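Local coordinates for interleukin-2 receptor subunit beta (Mus musculus, PDB 6DG5), which probably binds interleukin-2 and interleukin-15 as the extracellular part of a type I cytokine receptor subunit that transduces their mitogenic signal, at residues 31-36 / 83-88; 109-114 / 128-133; 180-185 / 196-201. One frame throughout, in Å; residues are numbered along the deposited sequence.

Interaction 1 of 3, residues 31-36 / 83-88; sequences TTCHVH and VVCWEE
C33 and C85 are joined by a disulfide, SG to SG 2.0 Å, across an antiparallel non-hydrogen-bonded pair. In both residues the sulfur stands anti to the carbonyl carbon (chi1 -65° and -67°), which swings the two SG atoms towards each other over the gap between the strands. Cysteine suits this pair because CA of C33 and CA of C85 lie just 4.0 Å apart, within the span of a disulfide. V35 and V83 share that face, meeting loosely through their CG2 methyls. Turned to the other face are H34 and V84, a hydrogen-bonded pair whose main chains exchange two bonds; H34 N to V84 O, at 2.7 Å, is the straighter (172° at the hydrogen). One V84 methyl serves both histidines: CG2 is 3.6 Å from ND1 of H36, whose side chain crosses that of V84 at about a right angle, and 4.0 Å from CB of H34. Beta-branched valine is at home in such a strand.

In the N-terminal receptor domain this pair lies near one edge of the sheet, between strand 46-54 and the outermost strand 91-99. W22 packs on the disulfide, and W91 meets the rings of H34 and W86 edge-to-face.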
loop_
_atom_site.group_PDB
_atom_site.type_symbol
_atom_site.label_atom_id
_atom_site.label_comp_id
_atom_site.label_asym_id
_atom_site.label_seq_id
_atom_site.Cartn_x
_atom_site.Cartn_y
_atom_site.Cartn_z
ATOM N N THR B 31 26.050 -22.190 -30.350
ATOM C CA THR B 31 25.954 -20.841 -30.900
ATOM C C THR B 31 24.784 -20.059 -30.313
ATOM O O THR B 31 24.940 -18.893 -29.933
ATOM C CB THR B 31 25.837 -20.906 -32.423
ATOM O OG1 THR B 31 24.832 -21.863 -32.786
ATOM C CG2 THR B 31 27.166 -21.307 -33.045
ATOM N N THR B 32 23.603 -20.672 -30.242
ATOM C CA THR B 32 22.385 -19.967 -29.868
ATOM C C THR B 32 21.712 -20.655 -28.688
ATOM O O THR B 32 21.676 -21.887 -28.609
ATOM C CB THR B 32 21.421 -19.873 -31.067
ATOM O OG1 THR B 32 21.424 -18.535 -31.582
ATOM C CG2 THR B 32 20.001 -20.263 -30.682
ATOM N N CYS B 33 21.196 -19.841 -27.765
ATOM C CA CYS B 33 20.429 -20.303 -26.617
ATOM C C CYS B 33 19.265 -19.353 -26.383
ATOM O O CYS B 33 19.399 -18.140 -26.566
ATOM C CB CYS B 33 21.289 -20.380 -25.348
ATOM S SG CYS B 33 22.626 -21.597 -25.366
ATOM N N HIS B 34 18.129 -19.906 -25.965
ATOM C CA HIS B 34 16.910 -19.133 -25.772
ATOM C C HIS B 34 16.359 -19.369 -24.372
ATOM O O HIS B 34 16.762 -20.298 -23.667
ATOM C CB HIS B 34 15.849 -19.484 -26.824
ATOM C CG HIS B 34 16.083 -18.845 -28.157
ATOM N ND1 HIS B 34 17.287 -18.928 -28.822
ATOM C CD2 HIS B 34 15.264 -18.114 -28.951
ATOM C CE1 HIS B 34 17.201 -18.276 -29.967
ATOM N NE2 HIS B 34 15.984 -17.773 -30.070
ATOM N N VAL B 35 15.426 -18.507 -23.974
ATOM C CA VAL B 35 14.774 -18.576 -22.671
ATOM C C VAL B 35 13.271 -18.653 -22.898
ATOM O O VAL B 35 12.682 -17.739 -23.487
ATOM C CB VAL B 35 15.130 -17.372 -21.784
ATOM C CG1 VAL B 35 14.270 -17.367 -20.530
ATOM C CG2 VAL B 35 16.606 -17.399 -21.421
ATOM N N HIS B 36 12.655 -19.736 -22.432
ATOM C CA HIS B 36 11.216 -19.933 -22.546
ATOM C C HIS B 36 10.558 -19.681 -21.197
ATOM O O HIS B 36 11.038 -20.164 -20.167
ATOM C CB HIS B 36 10.893 -21.348 -23.030
ATOM C CG HIS B 36 11.084 -21.543 -24.499
ATOM N ND1 HIS B 36 12.251 -21.206 -25.152
ATOM C CD2 HIS B 36 10.255 -22.043 -25.446
ATOM C CE1 HIS B 36 12.133 -21.492 -26.436
ATOM N NE2 HIS B 36 10.932 -22.001 -26.640
ATOM N N VAL B 83 15.711 -22.823 -20.125
ATOM C CA VAL B 83 16.805 -22.412 -20.996
ATOM C C VAL B 83 17.072 -23.546 -21.971
ATOM O O VAL B 83 17.402 -24.666 -21.559
ATOM C CB VAL B 83 18.071 -22.061 -20.200
ATOM C CG1 VAL B 83 19.174 -21.601 -21.142
ATOM C CG2 VAL B 83 17.763 -20.992 -19.166
ATOM N N VAL B 84 16.922 -23.263 -23.262
ATOM C CA VAL B 84 17.141 -24.242 -24.318
ATOM C C VAL B 84 18.245 -23.730 -25.232
ATOM O O VAL B 84 18.305 -22.534 -25.541
ATOM C CB VAL B 84 15.850 -24.516 -25.116
ATOM C CG1 VAL B 84 14.865 -25.298 -24.265
ATOM C CG2 VAL B 84 15.230 -23.212 -25.585
ATOM N N CYS B 85 19.124 -24.636 -25.653
ATOM C CA CYS B 85 20.242 -24.298 -26.523
ATOM C C CYS B 85 20.219 -25.202 -27.745
ATOM O O CYS B 85 20.059 -26.420 -27.618
ATOM C CB CYS B 85 21.580 -24.431 -25.790
ATOM S SG CYS B 85 21.847 -23.240 -24.454
ATOM N N TRP B 86 20.385 -24.603 -28.920
ATOM C CA TRP B 86 20.352 -25.349 -30.170
ATOM C C TRP B 86 21.658 -26.110 -30.363
ATOM O O TRP B 86 22.742 -25.521 -30.322
ATOM C CB TRP B 86 20.109 -24.400 -31.342
ATOM C CG TRP B 86 19.832 -25.092 -32.637
ATOM C CD1 TRP B 86 20.746 -25.491 -33.568
ATOM C CD2 TRP B 86 18.547 -25.462 -33.151
ATOM N NE1 TRP B 86 20.111 -26.090 -34.627
ATOM C CE2 TRP B 86 18.760 -26.084 -34.396
ATOM C CE3 TRP B 86 17.238 -25.328 -32.679
ATOM C CZ2 TRP B 86 17.713 -26.572 -35.176
ATOM C CZ3 TRP B 86 16.200 -25.814 -33.453
ATOM C CH2 TRP B 86 16.444 -26.428 -34.688
ATOM N N GLU B 87 21.550 -27.421 -30.574
ATOM C CA GLU B 87 22.726 -28.255 -30.789
ATOM C C GLU B 87 22.663 -28.933 -32.150
ATOM O O GLU B 87 21.980 -28.451 -33.060
ATOM C CB GLU B 87 22.858 -29.292 -29.673
ATOM C CG GLU B 87 23.165 -28.691 -28.309
ATOM C CD GLU B 87 23.055 -29.699 -27.182
ATOM O OE1 GLU B 87 23.011 -30.916 -27.466
ATOM O OE2 GLU B 87 23.007 -29.273 -26.008
ATOM N N GLU B 88 23.371 -30.055 -32.301
ATOM C CA GLU B 88 23.406 -30.732 -33.592
ATOM C C GLU B 88 22.050 -31.331 -33.941
ATOM O O GLU B 88 21.619 -31.275 -35.097
ATOM C CB GLU B 88 24.487 -31.812 -33.590
#

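Interaction 2 of 3, residues 109-114 / 128-133; sequences APHSLQ and KVSQVS
H111 and K128 face each other as an antiparallel hydrogen-bonded pair, their CA atoms 5.4 Å apart. H111 N reaches K128 O at 3.0 Å in a nearly straight bond (169° at the hydrogen), and the return bond runs from K128 N to H111 O at 2.8 Å. Immediately afterwards the pairing slips: S112 has left-handed backbone angles, and the next backbone bond nearby ties Q114 to S126, so 109-114 carries one more residue than its partner, as in a beta bulge. P110 leads in just before the pair, its CA 3.7 Å from K128 O.

The two segments lie where the first strand of the membrane-proximal fibronectin type III domain meets the end of the second. Beyond S130 the chain turns towards the N-terminal domain, where Q131 N is bonded to E69 and S133 to S14 and Q71.

The H111 ring makes the polar side-chain contacts. With CG placed between the backbone N and the carbonyl carbon (chi1 58°), the ring folds back over the pair, and K128 O lies 3.6 Å from its plane, over the centre of one face. At its edge NE2 bonds S130 OG at 2.6 Å, while ND1 bonds S112 OG at 3.1 Å. Histidine suits the site because it offers a polar atom at each of two corners, and the paired serine hydroxyls, which can give or accept, fix the rotation of the ring. K128 crosses the ring obliquely: its CB sits 3.6 Å from CE1 of H111, and its CG and CD run past S112 CB before the chain bends at its last torsion, a fitting course for a lysine whose aliphatic part packs on an exposed surface. V129 points away from 109-114, and its side chain touches F142 and Q166.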
loop_
_atom_site.group_PDB
_atom_site.type_symbol
_atom_site.label_atom_id
_atom_site.label_comp_id
_atom_site.label_asym_id
_atom_site.label_seq_id
_atom_site.Cartn_x
_atom_site.Cartn_y
_atom_site.Cartn_z
ATOM N N ALA B 109 15.221 1.973 -12.484
ATOM C CA ALA B 109 15.959 3.009 -11.780
ATOM C C ALA B 109 15.206 4.338 -11.826
ATOM O O ALA B 109 14.488 4.618 -12.790
ATOM C CB ALA B 109 17.347 3.176 -12.394
ATOM N N PRO B 110 15.343 5.170 -10.791
ATOM C CA PRO B 110 14.691 6.486 -10.813
ATOM C C PRO B 110 15.261 7.358 -11.920
ATOM O O PRO B 110 16.431 7.247 -12.289
ATOM C CB PRO B 110 15.003 7.063 -9.427
ATOM C CG PRO B 110 15.331 5.875 -8.584
ATOM C CD PRO B 110 15.998 4.901 -9.502
ATOM N N HIS B 111 14.412 8.227 -12.460
ATOM C CA HIS B 111 14.787 9.106 -13.555
ATOM C C HIS B 111 14.326 10.523 -13.240
ATOM O O HIS B 111 13.783 10.802 -12.166
ATOM C CB HIS B 111 14.194 8.614 -14.881
ATOM C CG HIS B 111 12.703 8.497 -14.867
ATOM N ND1 HIS B 111 11.871 9.558 -15.151
ATOM C CD2 HIS B 111 11.893 7.445 -14.598
ATOM C CE1 HIS B 111 10.614 9.166 -15.067
ATOM N NE2 HIS B 111 10.599 7.887 -14.732
ATOM N N SER B 112 14.567 11.428 -14.191
ATOM C CA SER B 112 14.143 12.824 -14.091
ATOM C C SER B 112 14.693 13.497 -12.836
ATOM O O SER B 112 13.999 14.268 -12.170
ATOM C CB SER B 112 12.617 12.943 -14.142
ATOM O OG SER B 112 12.114 12.614 -15.426
ATOM N N LEU B 113 15.948 13.204 -12.507
ATOM C CA LEU B 113 16.596 13.882 -11.393
ATOM C C LEU B 113 16.864 15.334 -11.758
ATOM O O LEU B 113 17.364 15.628 -12.848
ATOM C CB LEU B 113 17.901 13.182 -11.021
ATOM C CG LEU B 113 17.871 12.251 -9.808
ATOM C CD1 LEU B 113 17.369 10.875 -10.199
ATOM C CD2 LEU B 113 19.243 12.166 -9.160
ATOM N N GLN B 114 16.526 16.244 -10.850
ATOM C CA GLN B 114 16.773 17.658 -11.086
ATOM C C GLN B 114 16.775 18.398 -9.757
ATOM O O GLN B 114 16.266 17.905 -8.747
ATOM C CB GLN B 114 15.734 18.266 -12.032
ATOM C CG GLN B 114 14.343 18.394 -11.440
ATOM C CD GLN B 114 13.438 19.253 -12.295
ATOM O OE1 GLN B 114 13.909 20.061 -13.094
ATOM N NE2 GLN B 114 12.131 19.080 -12.136
ATOM N N LYS B 128 11.543 11.308 -10.504
ATOM C CA LYS B 128 10.325 10.603 -10.868
ATOM C C LYS B 128 10.603 9.112 -11.023
ATOM O O LYS B 128 11.742 8.687 -11.230
ATOM C CB LYS B 128 9.741 11.166 -12.167
ATOM C CG LYS B 128 9.309 12.627 -12.095
ATOM C CD LYS B 128 8.793 13.110 -13.446
ATOM C CE LYS B 128 8.056 14.439 -13.333
ATOM N NZ LYS B 128 8.942 15.555 -12.907
ATOM N N VAL B 129 9.540 8.315 -10.924
ATOM C CA VAL B 129 9.643 6.864 -11.017
ATOM C C VAL B 129 8.692 6.353 -12.089
ATOM O O VAL B 129 7.679 6.986 -12.405
ATOM C CB VAL B 129 9.350 6.178 -9.666
ATOM C CG1 VAL B 129 10.448 6.496 -8.665
ATOM C CG2 VAL B 129 7.998 6.615 -9.138
ATOM N N SER B 130 9.028 5.192 -12.650
ATOM C CA SER B 130 8.235 4.574 -13.701
ATOM C C SER B 130 8.152 3.073 -13.466
ATOM O O SER B 130 8.982 2.486 -12.768
ATOM C CB SER B 130 8.821 4.849 -15.093
ATOM O OG SER B 130 8.687 6.213 -15.451
ATOM N N GLN B 131 7.127 2.460 -14.064
ATOM C CA GLN B 131 6.946 1.006 -14.056
ATOM C C GLN B 131 6.851 0.452 -12.636
ATOM O O GLN B 131 7.364 -0.629 -12.336
ATOM C CB GLN B 131 8.062 0.309 -14.836
ATOM C CG GLN B 131 7.806 0.232 -16.328
ATOM C CD GLN B 131 9.048 0.504 -17.143
ATOM O OE1 GLN B 131 9.734 -0.419 -17.582
ATOM N NE2 GLN B 131 9.347 1.780 -17.350
ATOM N N VAL B 132 6.190 1.194 -11.754
ATOM C CA VAL B 132 5.955 0.760 -10.383
ATOM C C VAL B 132 4.512 0.291 -10.280
ATOM O O VAL B 132 3.579 1.049 -10.572
ATOM C CB VAL B 132 6.246 1.882 -9.375
ATOM C CG1 VAL B 132 6.029 1.376 -7.958
ATOM C CG2 VAL B 132 7.663 2.394 -9.550
ATOM N N SER B 133 4.327 -0.959 -9.867
ATOM C CA SER B 133 2.997 -1.541 -9.814
ATOM C C SER B 133 2.181 -0.933 -8.682
ATOM O O SER B 133 2.711 -0.547 -7.638
ATOM C CB SER B 133 3.084 -3.054 -9.628
ATOM O OG SER B 133 1.794 -3.627 -9.513
#

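Interaction 3 of 3, residues 180-185 / 196-201; sequences EVQVRV and SPWSQP. With MAN (alpha-D-mannopyranose), chain E; FUC (alpha-L-fucopyranose), chain C.
S199 and V183 bind one another twice: V183 N gives its hydrogen to S199 OG at 2.8 Å, and S199 N gives its own to V183 O at 2.7 Å. S196 repeats the pattern with V185, its OG taking V185 N at 2.9 Å and its N bonding V185 O at 3.1 Å. Each hydroxyl lies between the backbone N and the carbonyl carbon (chi1 63° in S199, 79° in S196), turned to the strand, so OG takes the role of a neighbouring strand's carbonyl, while the amide-to-carbonyl bonds are ordinary backbone pairing. S196 to S199, with W195 just before, make up the WSXWS motif of type I cytokine receptors.

Q182 divides its amide: NE2 donates to S199 O at 2.9 Å, nearly end-on to the carbonyl, and OE1 accepts from R145. E180 lies beside P201 and pairs with R147. The carbonyl of W198 takes a hydrogen bond from O4 of a glycan mannose, 2.7 Å away, and a fucose packs on P197.

W198 lays its six-membered ring under R184. CD of R184 stands 3.5 Å from the ring centroid in a CH-pi contact, and the guanidinium is almost parallel to the indole (7°), while its NH2 is salt-bridged to E143. R145 makes a cation-pi contact with W198, as R184 does with W195. With a serine in place of W198, the face under R184 CD and the cation-pi partner of R145 would be gone, and both arginines would probably be held less firmly. The chemistry suggests a well-fixed motif: strand N-H groups met by serine hydroxyls, with R184 probably balanced by E143 and an aromatic face, consistent with the apparent need for WSXWS in folding.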
loop_
_atom_site.group_PDB
_atom_site.type_symbol
_atom_site.label_atom_id
_atom_site.label_comp_id
_atom_site.label_asym_id
_atom_site.label_seq_id
_atom_site.Cartn_x
_atom_site.Cartn_y
_atom_site.Cartn_z
ATOM N N GLU B 180 27.744 15.057 -6.741
ATOM C CA GLU B 180 27.088 14.122 -7.644
ATOM C C GLU B 180 26.198 13.204 -6.820
ATOM O O GLU B 180 26.591 12.755 -5.740
ATOM C CB GLU B 180 28.115 13.306 -8.444
ATOM C CG GLU B 180 27.747 13.077 -9.906
ATOM C CD GLU B 180 28.903 12.512 -10.718
ATOM O OE1 GLU B 180 30.032 12.446 -10.186
ATOM O OE2 GLU B 180 28.684 12.134 -11.890
ATOM N N VAL B 181 24.995 12.935 -7.322
ATOM C CA VAL B 181 23.971 12.229 -6.558
ATOM C C VAL B 181 23.324 11.155 -7.425
ATOM O O VAL B 181 22.994 11.399 -8.591
ATOM C CB VAL B 181 22.905 13.209 -6.018
ATOM C CG1 VAL B 181 21.638 12.466 -5.625
ATOM C CG2 VAL B 181 23.451 13.971 -4.824
ATOM N N GLN B 182 23.147 9.966 -6.848
ATOM C CA GLN B 182 22.398 8.880 -7.459
ATOM C C GLN B 182 21.349 8.386 -6.475
ATOM O O GLN B 182 21.576 8.376 -5.264
ATOM C CB GLN B 182 23.305 7.710 -7.853
ATOM C CG GLN B 182 24.261 8.000 -8.992
ATOM C CD GLN B 182 25.049 6.770 -9.404
ATOM O OE1 GLN B 182 25.800 6.203 -8.609
ATOM N NE2 GLN B 182 24.869 6.342 -10.648
ATOM N N VAL B 183 20.197 7.966 -7.006
ATOM C CA VAL B 183 19.083 7.479 -6.199
ATOM C C VAL B 183 18.655 6.113 -6.716
ATOM O O VAL B 183 18.868 5.779 -7.885
ATOM C CB VAL B 183 17.894 8.469 -6.211
ATOM C CG1 VAL B 183 16.984 8.227 -5.022
ATOM C CG2 VAL B 183 18.389 9.910 -6.222
ATOM N N ARG B 184 18.064 5.314 -5.829
ATOM C CA ARG B 184 17.522 4.014 -6.200
ATOM C C ARG B 184 16.288 3.723 -5.354
ATOM O O ARG B 184 16.049 4.365 -4.328
ATOM C CB ARG B 184 18.565 2.901 -6.046
ATOM C CG ARG B 184 19.172 2.786 -4.664
ATOM C CD ARG B 184 20.225 1.694 -4.641
ATOM N NE ARG B 184 20.679 1.383 -3.289
ATOM C CZ ARG B 184 21.500 0.380 -2.995
ATOM N NH1 ARG B 184 21.952 -0.409 -3.960
ATOM N NH2 ARG B 184 21.865 0.163 -1.739
ATOM N N VAL B 185 15.507 2.732 -5.794
ATOM C CA VAL B 185 14.166 2.497 -5.270
ATOM C C VAL B 185 13.961 1.010 -4.994
ATOM O O VAL B 185 14.576 0.149 -5.628
ATOM C CB VAL B 185 13.096 3.042 -6.249
ATOM C CG1 VAL B 185 13.131 2.287 -7.570
ATOM C CG2 VAL B 185 11.704 2.998 -5.634
ATOM N N SER B 196 16.898 -1.422 -6.913
ATOM C CA SER B 196 16.984 -1.004 -8.300
ATOM C C SER B 196 18.356 -0.401 -8.573
ATOM O O SER B 196 19.035 0.059 -7.652
ATOM C CB SER B 196 15.897 0.020 -8.613
ATOM O OG SER B 196 16.260 1.309 -8.148
ATOM N N PRO B 197 18.791 -0.392 -9.834
ATOM C CA PRO B 197 20.073 0.237 -10.163
ATOM C C PRO B 197 20.057 1.723 -9.839
ATOM O O PRO B 197 19.006 2.360 -9.757
ATOM C CB PRO B 197 20.215 -0.002 -11.669
ATOM C CG PRO B 197 19.372 -1.195 -11.931
ATOM C CD PRO B 197 18.206 -1.077 -10.997
ATOM N N TRP B 198 21.252 2.269 -9.641
ATOM C CA TRP B 198 21.378 3.682 -9.322
ATOM C C TRP B 198 20.938 4.537 -10.501
ATOM O O TRP B 198 21.153 4.181 -11.663
ATOM C CB TRP B 198 22.817 4.015 -8.943
ATOM C CG TRP B 198 23.236 3.453 -7.623
ATOM C CD1 TRP B 198 24.041 2.372 -7.408
ATOM C CD2 TRP B 198 22.868 3.943 -6.328
ATOM N NE1 TRP B 198 24.202 2.163 -6.060
ATOM C CE2 TRP B 198 23.492 3.114 -5.375
ATOM C CE3 TRP B 198 22.075 5.003 -5.883
ATOM C CZ2 TRP B 198 23.347 3.312 -4.005
ATOM C CZ3 TRP B 198 21.933 5.200 -4.522
ATOM C CH2 TRP B 198 22.565 4.358 -3.599
ATOM N N SER B 199 20.313 5.668 -10.193
ATOM C CA SER B 199 19.863 6.586 -11.223
ATOM C C SER B 199 21.054 7.212 -11.940
ATOM O O SER B 199 22.190 7.183 -11.457
ATOM C CB SER B 199 18.996 7.682 -10.610
ATOM O OG SER B 199 19.737 8.469 -9.693
ATOM N N GLN B 200 20.783 7.783 -13.110
ATOM C CA GLN B 200 21.801 8.550 -13.812
ATOM C C GLN B 200 22.264 9.687 -12.911
ATOM O O GLN B 200 21.430 10.496 -12.474
ATOM C CB GLN B 200 21.274 9.103 -15.135
ATOM C CG GLN B 200 21.546 8.212 -16.335
ATOM C CD GLN B 200 21.207 8.889 -17.651
ATOM O OE1 GLN B 200 21.540 10.056 -17.867
ATOM N NE2 GLN B 200 20.535 8.159 -18.536
ATOM N N PRO B 201 23.554 9.775 -12.593
ATOM C CA PRO B 201 24.009 10.752 -11.598
ATOM C C PRO B 201 23.705 12.184 -12.014
ATOM O O PRO B 201 23.744 12.540 -13.194
ATOM C CB PRO B 201 25.520 10.499 -11.515
ATOM C CG PRO B 201 25.863 9.757 -12.772
ATOM C CD PRO B 201 24.655 8.946 -13.106
HETATM C C1 MAN E . 24.060 4.509 -17.115
HETATM C C2 MAN E . 25.055 5.188 -16.132
HETATM C C3 MAN E . 24.961 4.537 -14.756
HETATM C C4 MAN E . 23.515 4.541 -14.247
HETATM C C5 MAN E . 22.598 3.838 -15.256
HETATM C C6 MAN E . 21.131 3.919 -14.863
HETATM O O2 MAN E . 24.732 6.566 -15.932
HETATM O O3 MAN E . 25.815 5.177 -13.812
HETATM O O4 MAN E . 23.441 3.861 -12.999
HETATM O O5 MAN E . 22.737 4.452 -16.569
HETATM O O6 MAN E . 20.383 3.078 -15.738
HETATM C C1 FUC C . 16.290 -4.258 -16.237
HETATM C C2 FUC C . 15.273 -4.146 -15.070
HETATM C C3 FUC C . 15.854 -3.379 -13.873
HETATM C C4 FUC C . 17.067 -2.507 -14.269
HETATM C C5 FUC C . 18.154 -3.381 -14.930
HETATM C C6 FUC C . 19.116 -2.593 -15.812
HETATM O O2 FUC C . 14.790 -5.416 -14.654
HETATM O O3 FUC C . 14.858 -2.527 -13.322
HETATM O O4 FUC C . 16.685 -1.432 -15.123
HETATM O O5 FUC C . 17.606 -4.446 -15.748
#

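How the interactions relate
Interaction 1 belongs to the N-terminal domain and lies about 35 Å, centre to centre, from interaction 3; interactions 2 and 3 share the fibronectin type III domain and touch, P110 and L113 packing against S199 and V183. Interactions 1 and 3 are both partly buried: 1 joins two inner strands of one sheet by a disulfide and regular backbone pairing, whereas 3, with the most buried residues, supplements a few backbone bonds with serine hydroxyls in place of carbonyl acceptors and adds arginines against an indole and a sugar hydrogen bond. Interaction 2 is a surface contact at a strand end, held by one backbone pair and a histidine fixed by hydroxyls. L113 of 109-114 bridges the domain's two sheets by touching V183.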